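Local coordinates for protein fructose-bisphosphate aldolase class I (Thermoproteus tenax, PDB 1W8S) that is a class I aldolase of the DeoC/LacD family, built as a TIM barrel, with 1,6-di-O-phosphono-beta-D-fructofuranose held in its pocket, at residues G16-L21 against G54-V59; A106-Y111 against D138-V143; A173-I178 against K196-M201. The protein carries 2 engineered substitutions. All coordinates share one frame; numbering follows the deposited sequence.

Contact 1: residues G16-L21 against G54-V59; sequences GKSIIL and GFDGVV
D56 takes hold of I19 through both polar atoms of that residue's backbone. Its OD2 receives I19 N at 2.8 Å through the anti lone pair, and its own N donates to I19 O at 2.9 Å, approaching nearly along the C=O axis. The carboxylate can do this because CG stands beside the backbone N of D56, anti to the carbonyl carbon (chi1 -61°), so that it reaches back toward the start of the neighbouring strand. OD2 also has a bond from Y252 OH, and OD1 forms a salt bridge with R15. A water donates to both OD1 and K17 O, joining the segments once more.

Beyond D56 the main chains pair as parallel strands. L21 sits across from V58: L21 N donates to G57 O at 2.8 Å, and V59 N returns a bond to L21 O at 3.0 Å. These are strands 18-22 and 57-60, neighbours in the TIM barrel, and F55 and D56 form the lead-in from helix 43-53 to the second of them. G57 N is buried here with no partner in the model.

Apolar groups fill both faces of the pairing. I19 CG2 lies 3.5 Å from the centroid of the F55 ring, 4° off its normal, a CH-pi contact, while L21 CB comes to the ring edge, 4.1 Å from CD2 of F55. On the other face I20 CD1 rests 3.9 Å from G57 CA, where no side chain intervenes, and I20 CG2 presses tightly on V59 CG2 at 3.4 Å.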
# COMPACT_ATOMS: atom_id res chain seq x y z
N GLY E 16 33.05 11.09 -26.12
CA GLY E 16 33.15 12.18 -25.17
C GLY E 16 31.85 12.93 -24.93
O GLY E 16 31.77 13.71 -23.98
N LYS E 17 30.89 12.73 -25.85
CA LYS E 17 29.54 13.29 -25.82
C LYS E 17 28.62 12.15 -26.25
O LYS E 17 29.10 11.16 -26.84
CB LYS E 17 29.39 14.47 -26.80
CG LYS E 17 30.21 15.73 -26.50
CD LYS E 17 29.99 16.25 -25.08
CE LYS E 17 31.00 17.33 -24.69
NZ LYS E 17 30.51 17.96 -23.42
N SER E 18 27.32 12.29 -26.01
CA SER E 18 26.40 11.19 -26.22
C SER E 18 25.12 11.65 -26.94
O SER E 18 24.61 12.74 -26.70
CB SER E 18 26.06 10.56 -24.86
OG SER E 18 25.11 9.49 -24.96
N ILE E 19 24.64 10.82 -27.87
CA ILE E 19 23.31 10.97 -28.42
C ILE E 19 22.61 9.64 -28.21
O ILE E 19 23.09 8.61 -28.65
CB ILE E 19 23.31 11.29 -29.93
CG1 ILE E 19 24.10 12.56 -30.22
CG2 ILE E 19 21.86 11.43 -30.40
CD1 ILE E 19 24.16 12.92 -31.68
N ILE E 20 21.46 9.70 -27.54
CA ILE E 20 20.65 8.53 -27.26
C ILE E 20 19.35 8.71 -27.99
O ILE E 20 18.75 9.76 -27.88
CB ILE E 20 20.37 8.43 -25.75
CG1 ILE E 20 21.66 8.29 -24.95
CG2 ILE E 20 19.48 7.25 -25.47
CD1 ILE E 20 22.45 7.14 -25.34
N LEU E 21 18.93 7.71 -28.74
CA LEU E 21 17.67 7.77 -29.46
C LEU E 21 16.54 7.22 -28.58
O LEU E 21 16.47 6.02 -28.29
CB LEU E 21 17.75 7.01 -30.78
CG LEU E 21 16.61 7.25 -31.76
CD1 LEU E 21 16.51 8.73 -32.14
CD2 LEU E 21 16.78 6.40 -33.00
N GLY E 54 24.93 6.54 -36.25
CA GLY E 54 26.10 6.39 -35.40
C GLY E 54 25.85 6.80 -33.97
O GLY E 54 26.77 7.20 -33.28
N PHE E 55 24.60 6.70 -33.51
CA PHE E 55 24.23 7.08 -32.14
C PHE E 55 24.72 6.07 -31.10
O PHE E 55 25.11 4.93 -31.43
CB PHE E 55 22.70 7.27 -32.04
CG PHE E 55 22.16 8.49 -32.78
CD1 PHE E 55 23.01 9.45 -33.34
CD2 PHE E 55 20.80 8.69 -32.89
CE1 PHE E 55 22.48 10.57 -33.99
CE2 PHE E 55 20.27 9.80 -33.56
CZ PHE E 55 21.13 10.74 -34.11
N ASP E 56 24.69 6.47 -29.83
CA ASP E 56 25.29 5.68 -28.75
C ASP E 56 24.37 4.65 -28.12
O ASP E 56 24.84 3.73 -27.46
CB ASP E 56 25.77 6.60 -27.64
CG ASP E 56 26.81 7.55 -28.12
OD1 ASP E 56 27.97 7.10 -28.36
OD2 ASP E 56 26.55 8.76 -28.33
N GLY E 57 23.07 4.84 -28.30
CA GLY E 57 22.10 4.00 -27.62
C GLY E 57 20.68 4.29 -28.04
O GLY E 57 20.40 5.28 -28.75
N VAL E 58 19.79 3.41 -27.59
CA VAL E 58 18.35 3.57 -27.72
C VAL E 58 17.71 3.37 -26.33
O VAL E 58 18.27 2.65 -25.49
CB VAL E 58 17.77 2.53 -28.71
CG1 VAL E 58 18.21 2.83 -30.11
CG2 VAL E 58 18.20 1.10 -28.32
N VAL E 59 16.57 4.01 -26.09
CA VAL E 59 15.79 3.81 -24.87
C VAL E 59 14.50 3.08 -25.29
O VAL E 59 13.73 3.62 -26.09
CB VAL E 59 15.42 5.15 -24.23
CG1 VAL E 59 14.63 4.96 -22.96
CG2 VAL E 59 16.67 5.98 -23.95
O HOH W 1 29.97 8.79 -28.03

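Contact 2: residues A106-Y111 against D138-V143; sequences ASAVGY and DLPLVV
V109 turns its two methyls to different leucines: with chi1 at -69°, CG1 lies beside its backbone N and meets L139 CD2 at 3.8 Å, while CG2, between N and the carbonyl carbon, faces L141 CD1 at 4.0 Å. L139 crosses V109 at about a right angle. Its chi1 of -124° is far from a staggered value, yet it lays CD1 against A106 O at 3.7 Å and CG over A108 CA. Next to it, the P140 ring sets CD 3.2 Å from S107 O.

The main chains run parallel, V109 level with L141 and Y111 with V143. V109 N donates to P140 O at 3.0 Å, V109 O accepts from V142 N at 2.7 Å, and V142 O receives Y111 N at 3.0 Å. Together with helix 120-137 these strands make a beta-alpha-beta unit of the TIM barrel. That helix packs on Y111 and L141, and its E126 takes the Y111 hydroxyl.

Every hydrogen bond between the two segments is main chain to main chain; side chain meets side chain through carbon alone, and some carbons also rest on backbone carbonyl oxygens. The pairing therefore rests on strand geometry and hydrophobic fit, with no charge involved.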
# COMPACT_ATOMS: atom_id res chain seq x y z
N ALA E 106 20.00 -5.06 -21.62
CA ALA E 106 20.23 -3.66 -21.25
C ALA E 106 21.65 -3.44 -20.78
O ALA E 106 22.19 -4.29 -20.10
CB ALA E 106 19.26 -3.25 -20.15
N SER E 107 22.23 -2.30 -21.15
CA SER E 107 23.50 -1.81 -20.60
C SER E 107 23.31 -0.72 -19.57
O SER E 107 24.26 -0.31 -18.90
CB SER E 107 24.35 -1.19 -21.71
OG SER E 107 24.77 -2.18 -22.60
N ALA E 108 22.10 -0.20 -19.48
CA ALA E 108 21.69 0.69 -18.40
C ALA E 108 20.18 0.62 -18.23
O ALA E 108 19.46 0.03 -19.07
CB ALA E 108 22.10 2.11 -18.70
N VAL E 109 19.71 1.20 -17.14
CA VAL E 109 18.28 1.33 -16.88
C VAL E 109 17.91 2.78 -16.67
O VAL E 109 18.72 3.60 -16.19
CB VAL E 109 17.78 0.48 -15.69
CG1 VAL E 109 17.83 -1.01 -16.03
CG2 VAL E 109 18.55 0.78 -14.42
N GLY E 110 16.69 3.09 -17.04
CA GLY E 110 16.12 4.41 -16.89
C GLY E 110 14.88 4.40 -16.04
O GLY E 110 14.09 3.46 -16.04
N TYR E 111 14.67 5.47 -15.30
CA TYR E 111 13.52 5.61 -14.43
C TYR E 111 13.10 7.09 -14.33
O TYR E 111 13.92 7.96 -14.00
CB TYR E 111 13.79 5.05 -13.02
CG TYR E 111 12.56 4.92 -12.15
CD1 TYR E 111 11.77 3.79 -12.20
CD2 TYR E 111 12.20 5.93 -11.22
CE1 TYR E 111 10.65 3.65 -11.36
CE2 TYR E 111 11.10 5.81 -10.42
CZ TYR E 111 10.31 4.68 -10.50
OH TYR E 111 9.22 4.58 -9.67
N ASP E 138 25.26 -4.07 -11.42
CA ASP E 138 26.27 -3.19 -12.07
C ASP E 138 25.74 -2.64 -13.40
O ASP E 138 26.44 -2.70 -14.41
CB ASP E 138 27.58 -3.98 -12.26
CG ASP E 138 28.82 -3.09 -12.29
OD1 ASP E 138 28.99 -2.21 -11.40
OD2 ASP E 138 29.67 -3.20 -13.18
N LEU E 139 24.50 -2.15 -13.40
CA LEU E 139 23.89 -1.46 -14.53
C LEU E 139 23.72 0.00 -14.13
O LEU E 139 23.06 0.27 -13.13
CB LEU E 139 22.50 -2.06 -14.80
CG LEU E 139 22.22 -2.59 -16.20
CD1 LEU E 139 23.34 -3.45 -16.70
CD2 LEU E 139 20.90 -3.31 -16.25
N PRO E 140 24.31 0.96 -14.87
CA PRO E 140 24.09 2.38 -14.58
C PRO E 140 22.62 2.77 -14.58
O PRO E 140 21.88 2.28 -15.38
CB PRO E 140 24.81 3.09 -15.72
CG PRO E 140 25.84 2.11 -16.17
CD PRO E 140 25.21 0.77 -16.03
N LEU E 141 22.23 3.65 -13.64
CA LEU E 141 20.90 4.19 -13.53
C LEU E 141 20.84 5.58 -14.11
O LEU E 141 21.58 6.47 -13.66
CB LEU E 141 20.51 4.24 -12.06
CG LEU E 141 19.21 4.91 -11.68
CD1 LEU E 141 18.05 4.16 -12.29
CD2 LEU E 141 19.14 5.02 -10.15
N VAL E 142 19.96 5.77 -15.09
CA VAL E 142 19.67 7.08 -15.66
C VAL E 142 18.35 7.53 -15.07
O VAL E 142 17.32 6.86 -15.27
CB VAL E 142 19.56 7.04 -17.21
CG1 VAL E 142 19.40 8.51 -17.77
CG2 VAL E 142 20.71 6.31 -17.82
N VAL E 143 18.37 8.62 -14.31
CA VAL E 143 17.16 9.16 -13.74
C VAL E 143 16.72 10.28 -14.67
O VAL E 143 17.49 11.22 -14.95
CB VAL E 143 17.37 9.72 -12.35
CG1 VAL E 143 16.11 10.50 -11.84
CG2 VAL E 143 17.82 8.62 -11.38

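Contact 3: residues A173-I178 against K196-M201; sequences ADAMKI and KVPVLM. With FBP (1,6-di-O-phosphono-beta-D-fructofuranose), chain O.
M176 hooks over V197 and V199. Its CG occupies the slot between backbone N and carbonyl carbon (chi1 71°), and a second bend at chi3 (77°) swings CE to 3.6 Å from V197 CG1, the two side chains crossing near a right angle. Lower down the same chain, M176 CG passes V199 CG2 at 3.9 Å on a slant. The other methyl of V199, CG1, is met by I178 CD1 at 3.8 Å, so the valine is wedged between two residues of the adjacent strand. V197 serves twice as well, for its CG1 also lies 3.5 Å from A175 CA while CG2 turns to A173 O. Separately, near helix 4-12, A175 CB approaches the P198 ring at CG.

The strands pair in parallel, M176 opposite V199 and K177 opposite L200. P198 O takes M176 N at 3.0 Å, M176 O takes L200 N at 2.8 Å, and L200 O takes I178 N at 3.0 Å. With helix 184-193 they form a beta-alpha-beta unit of the TIM barrel; M176 and I178 face helix 158-171 on the outside of the barrel.

K177 and L200 share the opposite face. The lysine leaves its strand extended and bends only at chi3 (66°), which carries NZ away from L200 to the bound FBP. There K177 NZ lies 2.5 Å from both O2 and O3 of FBP; the hydrogen bond is to O2, and lengths this short are doubtful. E144 is a long, weak ion-pair partner of NZ. S202, K179, H25 and D24 are among the other residues bonded to FBP. Just before the strand begins, D174 OD2 accepts L141 N, and OD1 makes a salt bridge with K67 of a second subunit.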
# COMPACT_ATOMS: atom_id res chain seq x y z
N ALA E 173 21.44 8.93 -9.10
CA ALA E 173 21.57 8.80 -10.57
C ALA E 173 23.03 8.68 -10.92
O ALA E 173 23.90 9.39 -10.36
CB ALA E 173 20.99 9.98 -11.28
N ASP E 174 23.30 7.82 -11.89
CA ASP E 174 24.63 7.69 -12.48
C ASP E 174 24.75 8.58 -13.73
O ASP E 174 25.83 8.95 -14.11
CB ASP E 174 24.92 6.23 -12.82
CG ASP E 174 24.81 5.32 -11.62
OD1 ASP E 174 25.35 5.71 -10.54
OD2 ASP E 174 24.17 4.23 -11.65
N ALA E 175 23.62 8.83 -14.39
CA ALA E 175 23.46 9.85 -15.42
C ALA E 175 22.04 10.36 -15.29
O ALA E 175 21.18 9.72 -14.65
CB ALA E 175 23.67 9.23 -16.81
N MET E 176 21.74 11.48 -15.94
CA MET E 176 20.38 12.01 -15.85
C MET E 176 19.92 12.63 -17.16
O MET E 176 20.74 13.04 -18.00
CB MET E 176 20.28 13.04 -14.71
CG MET E 176 21.00 14.37 -14.98
SD MET E 176 20.87 15.54 -13.57
CE MET E 176 22.07 14.80 -12.49
N LYS E 177 18.61 12.73 -17.29
CA LYS E 177 17.95 13.38 -18.40
C LYS E 177 17.05 14.45 -17.84
O LYS E 177 16.27 14.19 -16.93
CB LYS E 177 17.13 12.36 -19.18
CG LYS E 177 16.23 12.95 -20.23
CD LYS E 177 15.75 11.88 -21.27
CE LYS E 177 14.84 10.81 -20.66
NZ LYS E 177 13.96 10.12 -21.66
N ILE E 178 17.19 15.67 -18.32
CA ILE E 178 16.39 16.80 -17.86
C ILE E 178 16.02 17.69 -19.06
O ILE E 178 16.63 17.58 -20.12
CB ILE E 178 17.13 17.65 -16.80
CG1 ILE E 178 18.38 18.31 -17.39
CG2 ILE E 178 17.47 16.81 -15.57
CD1 ILE E 178 19.12 19.17 -16.43
N LYS E 196 29.33 15.68 -10.64
CA LYS E 196 29.96 14.59 -11.40
C LYS E 196 28.97 13.74 -12.23
O LYS E 196 29.41 12.85 -12.98
CB LYS E 196 30.62 13.60 -10.42
CG LYS E 196 31.76 14.16 -9.59
CD LYS E 196 32.16 13.09 -8.53
CE LYS E 196 33.43 13.45 -7.81
NZ LYS E 196 33.95 12.30 -7.05
N VAL E 197 27.67 13.93 -12.07
CA VAL E 197 26.69 13.12 -12.83
C VAL E 197 26.42 13.82 -14.18
O VAL E 197 25.99 15.00 -14.22
CB VAL E 197 25.40 12.86 -12.03
CG1 VAL E 197 24.40 12.08 -12.85
CG2 VAL E 197 25.73 12.12 -10.71
N PRO E 198 26.67 13.14 -15.29
CA PRO E 198 26.44 13.74 -16.61
C PRO E 198 24.98 13.99 -16.94
O PRO E 198 24.10 13.23 -16.52
CB PRO E 198 27.05 12.74 -17.59
CG PRO E 198 27.01 11.41 -16.83
CD PRO E 198 27.24 11.78 -15.40
N VAL E 199 24.75 15.05 -17.72
CA VAL E 199 23.43 15.55 -18.06
C VAL E 199 23.18 15.37 -19.54
O VAL E 199 24.00 15.76 -20.37
CB VAL E 199 23.30 17.07 -17.73
CG1 VAL E 199 22.01 17.67 -18.32
CG2 VAL E 199 23.30 17.30 -16.24
N LEU E 200 22.02 14.80 -19.84
CA LEU E 200 21.46 14.63 -21.16
C LEU E 200 20.23 15.50 -21.29
O LEU E 200 19.36 15.50 -20.43
CB LEU E 200 21.06 13.18 -21.37
CG LEU E 200 22.17 12.14 -21.45
CD1 LEU E 200 21.57 10.74 -21.48
CD2 LEU E 200 23.07 12.38 -22.67
N MET E 201 20.17 16.26 -22.36
CA MET E 201 19.02 17.11 -22.64
C MET E 201 17.95 16.25 -23.29
O MET E 201 18.22 15.54 -24.25
CB MET E 201 19.42 18.23 -23.61
CG MET E 201 18.25 19.05 -24.21
SD MET E 201 18.23 18.99 -26.03
CE MET E 201 16.93 20.16 -26.36
P1 FBP O . 11.80 13.56 -27.06
O1P FBP O . 10.84 13.14 -28.10
O2P FBP O . 13.17 14.09 -27.59
O3P FBP O . 11.25 14.63 -26.11
O1 FBP O . 12.13 12.26 -26.20
C1 FBP O . 12.93 12.33 -25.04
C2 FBP O . 12.05 12.05 -23.81
O2 FBP O . 12.83 12.20 -22.60
C3 FBP O . 11.38 10.67 -23.82
O3 FBP O . 12.22 9.60 -23.43
C4 FBP O . 10.22 10.91 -22.85
O4 FBP O . 9.12 10.03 -22.98
C5 FBP O . 9.80 12.32 -23.23
O5 FBP O . 10.97 12.99 -23.71
C6 FBP O . 9.19 13.04 -22.03
O6 FBP O . 8.91 14.38 -22.40
P2 FBP O . 7.42 14.99 -22.23
O4P FBP O . 7.20 15.92 -23.41
O5P FBP O . 6.40 13.85 -22.13
O6P FBP O . 7.35 15.92 -21.01

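Overall arrangement
From the N terminus, the chain passes through strand 18-22 and an excursion that includes helix 25-28 and helix 43-53 before strand 57-60 closes contact 1. Contact 2 then closes the loop through helix 120-137, and contact 3 the shorter one through helix 184-193. The three loops follow in series, neither nesting nor crossing, yet all lie on one curled sheet. Contacts 2 and 3 are neighbours: strand 141-145 pairs with 175-179, L141 O lying 2.8 Å from D174 N. Contacts 1 and 3 touch by packing inside the barrel, where S18 and I20 meet L200. Strand 227-230 bridges 199-202 back to 18-22, and strand 75-81 links 57-60 to 108-113, completing the ring.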